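Local structure of Bd3459 (Bdellovibrio bacteriovorus, 5CEC) at residues Asp387-Lys390 with Ser391-Asp394; Leu244-Met247 with Asn248-Asn252; Val334-Lys337 with Asp338-Ser341. The protein is a predatory endopeptidase of the penicillin-binding S13 family, probably cutting peptidoglycan cross-links, and is bound here by the ankyrin-repeat immunity protein Bd3460. The protein carries 1 engineered substitution. One frame throughout, in Å; residues are numbered along the deposited sequence. Where two conformers were deposited one is given.

Contact 1: Asp387-Lys390 with Ser391-Asp394; sequences DYDK and SRSD
Arg392 lays its CD over the face of the Tyr388 ring. CD sits 3.5 Å from the ring centroid, close to the ring normal, which makes a CH-pi contact. A bend at chi2 (-78°) folds the arginine chain back over the preceding residues. The guanidinium plane ends only 21° from the ring plane. Arg392 NH1 donates to Tyr388 O at 3.1 Å, from a little outside the carbonyl plane. One water bridges Arg392 NE and the tyrosine hydroxyl: it accepts from Arg392 NE at 2.7 Å and also meets Tyr388 OH. Trp395 stacks on the tyrosine ring.

Asp394 ties the start of the loop. Its OD2 takes the N-H of Asp387 at 2.8 Å on the anti lone pair. Its OD1 is met by Ser391 OG at 2.7 Å, from above the carboxylate plane. Asp387 O accepts two backbone N-H groups, from Lys390 and Ser391. The Asp387 carboxylate itself pairs with Lys363.

Met64 and Met72 of Bd3460 pack on Arg392 and Tyr388. The arrangement is a tight loop between strand 376-385 and helix 394-411, ending in a type I turn that leads into the helix.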
# COMPACT_ATOMS: atom_id res chain seq x y z
N ASP A 387 -9.87 15.42 -8.82
CA ASP A 387 -10.57 16.32 -7.87
C ASP A 387 -11.48 15.45 -7.00
O ASP A 387 -12.71 15.46 -7.08
CB ASP A 387 -11.36 17.43 -8.57
CG ASP A 387 -10.49 18.31 -9.48
OD1 ASP A 387 -9.81 19.23 -8.98
OD2 ASP A 387 -10.50 18.10 -10.72
N TYR A 388 -10.82 14.64 -6.16
CA TYR A 388 -11.52 13.66 -5.35
C TYR A 388 -12.55 14.31 -4.40
O TYR A 388 -13.62 13.72 -4.17
CB TYR A 388 -10.45 12.81 -4.67
CG TYR A 388 -10.82 11.98 -3.51
CD1 TYR A 388 -10.89 12.54 -2.23
CD2 TYR A 388 -11.01 10.63 -3.65
CE1 TYR A 388 -11.16 11.75 -1.12
CE2 TYR A 388 -11.26 9.83 -2.56
CZ TYR A 388 -11.35 10.39 -1.29
OH TYR A 388 -11.64 9.57 -0.22
N ASP A 389 -12.26 15.53 -3.95
CA ASP A 389 -13.24 16.22 -3.10
C ASP A 389 -14.54 16.61 -3.85
O ASP A 389 -15.62 16.62 -3.21
CB ASP A 389 -12.60 17.37 -2.32
CG ASP A 389 -11.69 16.86 -1.19
OD1 ASP A 389 -11.69 15.64 -0.91
OD2 ASP A 389 -10.96 17.67 -0.59
N LYS A 390 -14.48 16.86 -5.15
CA LYS A 390 -15.67 17.15 -5.95
C LYS A 390 -16.35 15.84 -6.36
O LYS A 390 -17.57 15.74 -6.43
CB LYS A 390 -15.31 17.96 -7.22
CG LYS A 390 -14.84 19.40 -7.01
CD LYS A 390 -15.99 20.32 -6.61
CE LYS A 390 -15.57 21.79 -6.51
NZ LYS A 390 -14.48 22.00 -5.53
N SER A 391 -15.53 14.83 -6.64
CA SER A 391 -16.05 13.58 -7.14
C SER A 391 -15.16 12.43 -6.74
O SER A 391 -14.07 12.22 -7.28
CB SER A 391 -16.24 13.63 -8.64
OG SER A 391 -15.02 13.72 -9.28
N ARG A 392 -15.64 11.66 -5.78
CA ARG A 392 -14.84 10.58 -5.20
C ARG A 392 -14.55 9.51 -6.23
O ARG A 392 -13.60 8.77 -6.04
CB ARG A 392 -15.56 9.99 -3.99
CG ARG A 392 -15.79 11.00 -2.88
CD ARG A 392 -14.57 11.29 -2.06
NE ARG A 392 -14.94 11.92 -0.78
CZ ARG A 392 -15.26 13.21 -0.58
NH1 ARG A 392 -15.30 14.10 -1.57
NH2 ARG A 392 -15.53 13.63 0.63
N SER A 393 -15.33 9.43 -7.32
CA SER A 393 -15.07 8.45 -8.37
C SER A 393 -13.80 8.71 -9.17
O SER A 393 -13.34 7.84 -9.92
CB SER A 393 -16.27 8.42 -9.33
OG SER A 393 -17.49 8.07 -8.70
N ASP A 394 -13.21 9.89 -9.02
CA ASP A 394 -12.01 10.24 -9.80
C ASP A 394 -10.85 9.29 -9.56
O ASP A 394 -10.11 9.06 -10.50
CB ASP A 394 -11.54 11.67 -9.50
CG ASP A 394 -12.31 12.74 -10.22
OD1 ASP A 394 -13.33 12.45 -10.89
OD2 ASP A 394 -11.84 13.92 -10.13
O HOH W 1 -14.74 9.54 0.39

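Contact 2: Leu244-Met247 with Asn248-Asn252; sequences LKRM and NNQSN. With SO4 (sulfate ion), chain D; SO4 (sulfate ion), chain C.
Gln250 places its amide over one face of the Arg246 guanidinium. The two planes are 13° apart, so the groups stack. Gln250 NE2 lies 3.2 Å from Arg246 CZ, above the middle of the group. The arginine reaches this place because its CG is anti to the backbone N (chi1 -177°) and the chain then bends at chi2. Gln250, extended beyond CG, comes from the next turn of the helix and crosses over that face.

The guanidinium edge meets a sulfate. Arg246 NH1 gives an almost straight bond to sulfate O2 at 3.0 Å, and Arg246 NH2 bonds its O3. NE forms a salt bridge with Glu152. The amide is fixed at both ends: Asn252 ND2 donates to Gln250 OE1 at 2.8 Å, and Gln250 NE2 donates to Glu152 O.

Two waters link Asn249 to the previous turn: one donates to Lys245 O and Asn249 OD1, the other accepts from Arg246 NH1 and Asn249 ND2. Met247 and Asn248 lie side by side, with Met247 CE 3.5 Å from Asn248 OD1. This oxygen is buried and has no polar partner in the model, while ND2 donates to Val331 O and Thr77 OG1.

The helix ends at Gln250, and Ser251 leaves it with positive phi (67°). Asn252 N bonds Met247 O at 2.9 Å, and its OD1 N-caps helix 253-262 through Ile255 N. Ser251 OG donates to O3 of a second sulfate, 2.7 Å away. Ser251, weakly bonded to Lys357, is probably the serine of the family's SxN motif. Ser70, Thr358 and Ser360 also bond sulfate, consistent with an active-site place for the Ser251 hydroxyl. The sulfates probably come from the crystallisation liquor, so they imply only that both spots can hold an anion.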
# COMPACT_ATOMS: atom_id res chain seq x y z
N LEU A 244 11.07 -2.00 4.26
CA LEU A 244 10.70 -1.21 3.08
C LEU A 244 9.69 -1.94 2.19
O LEU A 244 8.71 -1.35 1.74
CB LEU A 244 11.94 -0.82 2.27
CG LEU A 244 12.89 0.13 2.99
CD1 LEU A 244 14.21 0.18 2.27
CD2 LEU A 244 12.34 1.53 3.15
N LYS A 245 9.92 -3.24 1.98
CA LYS A 245 8.97 -4.05 1.21
C LYS A 245 7.57 -3.99 1.84
O LYS A 245 6.57 -3.78 1.13
CB LYS A 245 9.44 -5.50 1.12
CG LYS A 245 8.58 -6.41 0.26
CD LYS A 245 8.84 -6.26 -1.21
CE LYS A 245 7.84 -7.08 -2.02
NZ LYS A 245 8.10 -7.09 -3.48
N ARG A 246 7.50 -4.19 3.16
CA ARG A 246 6.20 -4.11 3.85
C ARG A 246 5.58 -2.72 3.63
O ARG A 246 4.40 -2.60 3.27
CB ARG A 246 6.37 -4.40 5.32
CG ARG A 246 5.09 -4.42 6.11
CD ARG A 246 4.09 -5.46 5.63
NE ARG A 246 3.07 -5.73 6.63
CZ ARG A 246 1.93 -6.37 6.39
NH1 ARG A 246 1.56 -6.72 5.16
NH2 ARG A 246 1.15 -6.63 7.41
N MET A 247 6.40 -1.68 3.83
CA MET A 247 5.90 -0.30 3.68
C MET A 247 5.33 -0.06 2.29
O MET A 247 4.26 0.55 2.14
CB MET A 247 7.05 0.66 3.94
CG MET A 247 6.68 2.11 3.72
SD MET A 247 8.09 3.24 3.90
CE MET A 247 9.01 2.91 2.43
N ASN A 248 6.08 -0.47 1.27
CA ASN A 248 5.71 -0.20 -0.11
C ASN A 248 4.64 -1.16 -0.65
O ASN A 248 4.02 -0.87 -1.67
CB ASN A 248 6.94 -0.15 -1.00
CG ASN A 248 7.77 1.07 -0.75
OD1 ASN A 248 7.21 2.15 -0.45
ND2 ASN A 248 9.09 0.94 -0.83
N ASN A 249 4.40 -2.28 0.05
CA ASN A 249 3.28 -3.15 -0.31
C ASN A 249 1.97 -2.51 0.21
O ASN A 249 0.99 -2.42 -0.55
CB ASN A 249 3.40 -4.54 0.34
CG ASN A 249 4.26 -5.52 -0.44
OD1 ASN A 249 4.68 -5.27 -1.56
ND2 ASN A 249 4.53 -6.67 0.19
N GLN A 250 2.00 -2.09 1.47
CA GLN A 250 0.81 -1.57 2.15
C GLN A 250 0.54 -0.11 1.81
O GLN A 250 -0.57 0.35 1.95
CB GLN A 250 1.01 -1.64 3.66
CG GLN A 250 1.14 -3.01 4.25
CD GLN A 250 1.12 -2.91 5.74
OE1 GLN A 250 1.92 -2.19 6.35
NE2 GLN A 250 0.20 -3.64 6.36
N SER A 251 1.58 0.64 1.45
CA SER A 251 1.59 2.10 1.44
C SER A 251 1.49 2.61 2.90
O SER A 251 0.65 3.42 3.25
CB SER A 251 0.52 2.70 0.57
OG SER A 251 0.92 4.02 0.23
N ASN A 252 2.39 2.13 3.74
CA ASN A 252 2.29 2.33 5.18
C ASN A 252 2.85 3.70 5.61
O ASN A 252 4.07 3.90 5.61
CB ASN A 252 3.02 1.19 5.92
CG ASN A 252 2.80 1.23 7.38
OD1 ASN A 252 2.94 2.30 8.00
ND2 ASN A 252 2.43 0.10 7.95
S SO4 D . -1.82 -8.39 5.92
O1 SO4 D . -2.80 -9.47 5.67
O2 SO4 D . -1.03 -8.14 4.69
O3 SO4 D . -0.94 -8.67 7.07
O4 SO4 D . -2.58 -7.13 6.17
S SO4 C . -1.97 4.31 -1.84
O1 SO4 C . -2.97 3.38 -1.23
O2 SO4 C . -2.53 5.11 -2.93
O3 SO4 C . -1.37 5.15 -0.69
O4 SO4 C . -0.82 3.53 -2.33
O HOH W 2 6.86 -3.57 -1.67
O HOH W 3 2.68 -7.05 2.56

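Contact 3: Val334-Lys337 with Asp338-Ser341; sequences VAAK and DKAS
A tight turn at the end of strand 333-334 holds this contact, and Asp338 closes it on itself. Asp338 OD2 accepts the N-H of Val334 at 2.8 Å, on its anti side and somewhat out of the carboxylate plane. In return Asp338 N donates to Val334 O at 3.0 Å, nearly straight (175°) and in the carbonyl plane. The two bonds run in opposite directions between the same two residues and form a small ring. The carboxylate swings to Val334 N because CG lies beside the backbone N of Asp338 (chi1 -70°). Its oxygen also touches the valine CB, at 3.6 Å.

Val334 O accepts a second bond, from Lys337 N at 3.1 Å. The backbone angles of Ala335 and Ala336 fit a type II turn, with positive phi at Ala336.

Lys339 reaches back across the outside of the turn. A bend at chi2 brings its ammonium group to Ala336 O, with NZ to O 2.7 Å. The methylene carbons come along the same oxygen, with CE 3.0 Å away.

Asp338 is also the centre of an inverse gamma turn. Ser341 OG donates to Asp338 O at 2.7 Å and so holds the next bend.

The carboxylate is buried, and partners from other parts of the chain complete its shell. Tyr421 OH bonds OD1, and Lys245 forms a salt bridge with OD2. The nearby lysine charge probably favours the ionised form of Asp338. The arrangement is that of a connecting loop between strand 333-334 and strand 354-361, with an aspartate side chain bracing the turn.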
# COMPACT_ATOMS: atom_id res chain seq x y z
N VAL A 334 5.31 -5.93 -6.64
CA VAL A 334 5.27 -6.49 -7.99
C VAL A 334 3.81 -6.76 -8.36
O VAL A 334 3.06 -7.49 -7.66
CB VAL A 334 6.10 -7.77 -8.10
CG1 VAL A 334 6.04 -8.32 -9.51
CG2 VAL A 334 7.54 -7.48 -7.71
N ALA A 335 3.40 -6.14 -9.46
CA ALA A 335 2.02 -6.24 -9.94
C ALA A 335 1.59 -7.70 -10.08
O ALA A 335 2.31 -8.52 -10.70
CB ALA A 335 1.88 -5.58 -11.28
N ALA A 336 0.44 -8.02 -9.48
CA ALA A 336 -0.19 -9.34 -9.51
C ALA A 336 0.51 -10.44 -8.73
O ALA A 336 -0.08 -11.47 -8.51
CB ALA A 336 -0.51 -9.79 -10.93
N LYS A 337 1.76 -10.25 -8.38
CA LYS A 337 2.51 -11.26 -7.63
C LYS A 337 2.46 -11.00 -6.13
O LYS A 337 2.37 -11.93 -5.35
CB LYS A 337 3.97 -11.26 -8.10
CG LYS A 337 4.12 -11.57 -9.58
CD LYS A 337 4.04 -13.07 -9.84
CE LYS A 337 5.38 -13.75 -9.52
NZ LYS A 337 5.50 -15.10 -10.14
N ASP A 338 2.58 -9.73 -5.72
CA ASP A 338 2.44 -9.35 -4.32
C ASP A 338 0.96 -9.13 -4.06
O ASP A 338 0.42 -8.03 -4.22
CB ASP A 338 3.32 -8.15 -3.97
CG ASP A 338 4.79 -8.51 -3.99
OD1 ASP A 338 5.11 -9.60 -3.42
OD2 ASP A 338 5.59 -7.75 -4.53
N LYS A 339 0.28 -10.21 -3.70
CA LYS A 339 -1.15 -10.17 -3.54
C LYS A 339 -1.56 -9.24 -2.39
O LYS A 339 -2.66 -8.63 -2.45
CB LYS A 339 -1.69 -11.60 -3.35
CG LYS A 339 -1.39 -12.53 -4.50
CD LYS A 339 -1.88 -11.96 -5.81
CE LYS A 339 -2.08 -13.01 -6.89
NZ LYS A 339 -2.64 -12.36 -8.11
N ALA A 340 -0.71 -9.16 -1.37
CA ALA A 340 -0.90 -8.34 -0.17
C ALA A 340 -0.23 -6.99 -0.38
O ALA A 340 0.58 -6.48 0.48
CB ALA A 340 -0.38 -9.03 1.09
N SER A 341 -0.57 -6.42 -1.54
CA SER A 341 -0.10 -5.08 -1.89
C SER A 341 -1.15 -4.32 -2.66
O SER A 341 -2.09 -4.86 -3.21
CB SER A 341 1.19 -5.13 -2.71
OG SER A 341 0.92 -5.38 -4.07

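How the contacts relate
From the N terminus, contact 2 comes first, at the end of helix 240-250. Contact 3 follows in the loop between strands 333-334 and 354-361. Contact 1 comes last, between strand 376-385 and helix 394-411. Contacts 1 and 3 close short turns, and contact 2 spans the last turns of a helix; they run in series and none encloses or crosses another. Contacts 2 and 3 touch, with centres about 11 Å apart. The lysine-aspartate pair joins the helix to the loop after strand 333-334, and Asn249 packs on Ala340 and Ser341. Contact 1 stands apart, about 14 Å from contact 2 at nearest atoms, at the Bd3460 interface.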